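Side-chain contacts in probable FAD-dependent oxidoreductase PA4991 (Pseudomonas aeruginosa PAO1, PDB 5EZ7), which binds one FAD per monomer and probably works as an FAD-dependent oxidoreductase of the DAO family, with a physiological substrate that is still unknown: residues A[161-164]-A[165-169]; A[383-386]-A[387-390]. All coordinates share one frame; numbering follows the deposited sequence.

Contact 1 (A[161-164]-A[165-169]); sequences IRRL and AELAG
E166 reaches back along its helix to two arginines, R162 one turn earlier and R163 three residues before it. Its OE1 lies 3.0 Å from R162 NH1 and 3.4 Å from R163 NH1, so one carboxylate oxygen serves two salt bridges. R162 NH1 also gives a weak hydrogen bond to E166 OE2 at 3.5 Å. Both guanidinium groups come edge-on, their planes steep to the carboxylate, 66° for R162 and 79° for R163. The hydrogen bond from R163 NH1 to OE1 is nearly straight but long and weak. With CG anti to the carbonyl carbon (chi1 -84°) and an extended chain beyond, E166 sends its carboxylate back toward the helix start. E166 is exposed and the arginines partly so; the several N-H groups of a guanidinium let R162 serve D159 as well as E166, and R163 the backbone oxygen of D90 as well as E166.

The other side of the helix is packed more closely. Here buried I161 lies on V47 and L382, while L164 rests on I17 and L20 and A168 on N23, all three of helix 17-28; the small methyl of A168 probably lets the helices come close. L167 lies between, CD2 over one face of the R163 guanidinium, 3.9 Å from NH2, with A24 of helix 17-28 beside it. Backbone bonds tie the turns together, L167 N giving to R163 O at 2.9 Å. Beyond A168 the chain leaves the helix at G169, whose positive phi a residue without a side chain adopts easily. The whole is an amphipathic helix with an i to i+4 and i to i+3 salt-bridge network along its outer side.

Contact 2 (A[383-386]-A[387-390]); sequences AEPA and WEVA
P385 sets CB over one face of the W387 indole, two residues further on, where the chain turns into a short helix; the two side chains cross at about a right angle. Followed outward from the backbone, P385 CB comes first: offset toward the rim of the indole, it lies 3.4 Å from W387 NE1 and 3.6 Å from CE2. Its distance to the centroid of the five-membered ring is 3.7 Å, only 22° off the normal, a CH-pi contact. CG, the far end of the pyrrolidine, keeps a looser hold on the indole, 3.8 Å from NE1, and also meets E388 CG, the two side chains running the same way. V47 touches the proline as well.

The indole itself is buried by M233, H260 and Y270, the last meeting it edge-to-face, so a broad aromatic plate suits the place. Towards the outside, E384 CB touches V389 CG2 at 4.0 Å. The carboxylates of E384 and E388 do not meet; both form salt bridges with R263, which probably eases their mutual repulsion.

P385 O receives E388 N at 3.1 Å from above the carbonyl plane, and A386 O accepts A390 N. No earlier helical carbonyl needs an N-H at a helix start, so the one proline lacks costs nothing there. P385 is the N-cap of helix 386-389 by position, without a side-chain cap, and a proline-aromatic CH-pi contact is built across the helix start.

How the contacts relate
Contact 1 and contact 2 follow one another along the chain, with centres 19 Å apart and nearest atoms about 6 Å apart, so they do not touch. L382, just ahead of 383-386, rests on I161 of contact 1, and V47, next in sequence to the FAD-binding S46, is touched by the side chains of both I161 and P385. The I161 side chain lies about 4 Å from that of S46 and about 7 Å from the FAD; the W387 side chain lies about 7 Å from that of Q50 and about 8 Å from the FAD. Each contact thus has one residue in the second shell of the cofactor, I161 and W387, neither touching it.

Contact 1 (A[161-164]-A[165-169])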
loop_
_atom_site.group_PDB
_atom_site.type_symbol
_atom_site.label_atom_id
_atom_site.label_comp_id
_atom_site.label_asym_id
_atom_site.label_seq_id
_atom_site.Cartn_x
_atom_site.Cartn_y
_atom_site.Cartn_z
ATOM N N ILE A 161 -5.879 3.710 6.153
ATOM C CA ILE A 161 -6.933 3.670 5.145
ATOM C C ILE A 161 -8.213 4.258 5.604
ATOM O O ILE A 161 -8.849 4.945 4.816
ATOM C CB ILE A 161 -7.147 2.212 4.686
ATOM C CG1 ILE A 161 -6.058 1.910 3.686
ATOM C CG2 ILE A 161 -8.489 1.971 4.022
ATOM C CD1 ILE A 161 -5.600 0.526 3.857
ATOM N N ARG A 162 -8.573 3.967 6.857
ATOM C CA ARG A 162 -9.745 4.575 7.518
ATOM C C ARG A 162 -9.655 6.122 7.474
ATOM O O ARG A 162 -10.579 6.784 7.075
ATOM C CB ARG A 162 -9.916 4.062 8.975
ATOM C CG ARG A 162 -10.765 5.007 9.856
ATOM C CD ARG A 162 -10.445 5.011 11.340
ATOM N NE ARG A 162 -9.074 5.409 11.666
ATOM C CZ ARG A 162 -8.625 6.657 11.855
ATOM N NH1 ARG A 162 -9.439 7.735 11.738
ATOM N NH2 ARG A 162 -7.325 6.823 12.152
ATOM N N ARG A 163 -8.516 6.670 7.868
ATOM C CA ARG A 163 -8.281 8.126 7.832
ATOM C C ARG A 163 -8.302 8.740 6.430
ATOM O O ARG A 163 -8.898 9.788 6.208
ATOM C CB ARG A 163 -6.939 8.453 8.491
ATOM C CG ARG A 163 -6.647 9.946 8.675
ATOM C CD ARG A 163 -7.815 10.727 9.282
ATOM N NE ARG A 163 -7.489 12.144 9.368
ATOM C CZ ARG A 163 -8.357 13.134 9.629
ATOM N NH1 ARG A 163 -9.656 12.887 9.826
ATOM N NH2 ARG A 163 -7.918 14.392 9.691
ATOM N N LEU A 164 -7.670 8.077 5.473
ATOM C CA LEU A 164 -7.725 8.557 4.103
ATOM C C LEU A 164 -9.133 8.493 3.553
ATOM O O LEU A 164 -9.491 9.321 2.723
ATOM C CB LEU A 164 -6.786 7.802 3.190
ATOM C CG LEU A 164 -5.300 7.929 3.494
ATOM C CD1 LEU A 164 -4.515 6.900 2.718
ATOM C CD2 LEU A 164 -4.745 9.283 3.129
ATOM N N ALA A 165 -9.936 7.543 4.017
ATOM C CA ALA A 165 -11.327 7.490 3.618
ATOM C C ALA A 165 -12.111 8.604 4.256
ATOM O O ALA A 165 -12.978 9.146 3.617
ATOM C CB ALA A 165 -11.936 6.154 3.969
ATOM N N GLU A 166 -11.827 8.953 5.510
ATOM C CA GLU A 166 -12.414 10.153 6.121
ATOM C C GLU A 166 -12.083 11.413 5.316
ATOM O O GLU A 166 -12.964 12.229 5.006
ATOM C CB GLU A 166 -11.936 10.329 7.574
ATOM C CG GLU A 166 -12.749 9.518 8.592
ATOM C CD GLU A 166 -12.074 9.286 9.949
ATOM O OE1 GLU A 166 -10.947 9.804 10.204
ATOM O OE2 GLU A 166 -12.685 8.547 10.774
ATOM N N LEU A 167 -10.805 11.566 4.969
ATOM C CA LEU A 167 -10.344 12.724 4.147
ATOM C C LEU A 167 -10.960 12.795 2.755
ATOM O O LEU A 167 -10.950 13.848 2.141
ATOM C CB LEU A 167 -8.813 12.722 4.020
ATOM C CG LEU A 167 -8.084 13.019 5.330
ATOM C CD1 LEU A 167 -6.595 12.822 5.154
ATOM C CD2 LEU A 167 -8.375 14.416 5.830
ATOM N N ALA A 168 -11.469 11.655 2.264
ATOM C CA ALA A 168 -12.182 11.578 1.000
ATOM C C ALA A 168 -13.499 12.256 1.071
ATOM O O ALA A 168 -14.012 12.652 0.037
ATOM C CB ALA A 168 -12.414 10.139 0.589
ATOM N N GLY A 169 -14.085 12.319 2.263
ATOM C CA GLY A 169 -15.435 12.894 2.432
ATOM C C GLY A 169 -16.478 12.169 1.569
ATOM O O GLY A 169 -16.560 10.931 1.573
#

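Contact 2 (A[383-386]-A[387-390])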
loop_
_atom_site.group_PDB
_atom_site.type_symbol
_atom_site.label_atom_id
_atom_site.label_comp_id
_atom_site.label_asym_id
_atom_site.label_seq_id
_atom_site.Cartn_x
_atom_site.Cartn_y
_atom_site.Cartn_z
ATOM N N ALA A 383 -11.611 -2.836 3.785
ATOM C CA ALA A 383 -11.080 -4.189 3.856
ATOM C C ALA A 383 -10.607 -4.508 5.276
ATOM O O ALA A 383 -10.100 -3.637 5.980
ATOM C CB ALA A 383 -9.920 -4.356 2.898
ATOM N N GLU A 384 -10.765 -5.764 5.666
ATOM C CA GLU A 384 -10.134 -6.276 6.872
ATOM C C GLU A 384 -8.741 -6.817 6.548
ATOM O O GLU A 384 -8.512 -7.331 5.483
ATOM C CB GLU A 384 -10.947 -7.413 7.473
ATOM C CG GLU A 384 -12.371 -7.033 7.885
ATOM C CD GLU A 384 -13.020 -8.080 8.798
ATOM O OE1 GLU A 384 -12.528 -8.285 9.944
ATOM O OE2 GLU A 384 -14.049 -8.662 8.371
ATOM N N PRO A 385 -7.798 -6.700 7.485
ATOM C CA PRO A 385 -6.516 -7.369 7.287
ATOM C C PRO A 385 -6.652 -8.896 7.297
ATOM O O PRO A 385 -7.513 -9.407 7.954
ATOM C CB PRO A 385 -5.716 -6.894 8.484
ATOM C CG PRO A 385 -6.737 -6.606 9.539
ATOM C CD PRO A 385 -7.889 -6.044 8.800
ATOM N N ALA A 386 -5.822 -9.599 6.547
ATOM C CA ALA A 386 -5.854 -11.105 6.459
ATOM C C ALA A 386 -5.725 -11.850 7.830
ATOM O O ALA A 386 -6.369 -12.864 8.069
ATOM C CB ALA A 386 -4.773 -11.572 5.503
ATOM N N TRP A 387 -4.944 -11.295 8.738
ATOM C CA TRP A 387 -4.838 -11.821 10.105
ATOM C C TRP A 387 -6.158 -11.861 10.903
ATOM O O TRP A 387 -6.286 -12.693 11.829
ATOM C CB TRP A 387 -3.737 -11.139 10.942
ATOM C CG TRP A 387 -3.433 -9.733 10.689
ATOM C CD1 TRP A 387 -3.837 -8.674 11.403
ATOM C CD2 TRP A 387 -2.566 -9.229 9.679
ATOM N NE1 TRP A 387 -3.317 -7.522 10.871
ATOM C CE2 TRP A 387 -2.516 -7.849 9.821
ATOM C CE3 TRP A 387 -1.832 -9.824 8.659
ATOM C CZ2 TRP A 387 -1.794 -7.041 8.965
ATOM C CZ3 TRP A 387 -1.104 -9.021 7.823
ATOM C CH2 TRP A 387 -1.090 -7.657 7.973
ATOM N N GLU A 388 -7.129 -11.003 10.579
ATOM C CA GLU A 388 -8.454 -11.157 11.171
ATOM C C GLU A 388 -9.288 -12.185 10.421
ATOM O O GLU A 388 -10.021 -12.936 11.037
ATOM C CB GLU A 388 -9.175 -9.814 11.358
ATOM C CG GLU A 388 -8.468 -8.884 12.363
ATOM C CD GLU A 388 -8.482 -9.366 13.832
ATOM O OE1 GLU A 388 -7.677 -8.809 14.635
ATOM O OE2 GLU A 388 -9.281 -10.274 14.221
ATOM N N VAL A 389 -9.124 -12.296 9.116
ATOM C CA VAL A 389 -9.929 -13.251 8.327
ATOM C C VAL A 389 -9.371 -14.687 8.382
ATOM O O VAL A 389 -10.131 -15.655 8.413
ATOM C CB VAL A 389 -10.057 -12.774 6.851
ATOM C CG1 VAL A 389 -10.984 -13.699 6.054
ATOM C CG2 VAL A 389 -10.558 -11.322 6.782
ATOM N N ALA A 390 -8.048 -14.822 8.409
ATOM C CA ALA A 390 -7.399 -16.154 8.318
ATOM C C ALA A 390 -7.521 -16.975 9.614
ATOM O O ALA A 390 -7.542 -18.184 9.585
ATOM C CB ALA A 390 -5.935 -16.025 7.890
#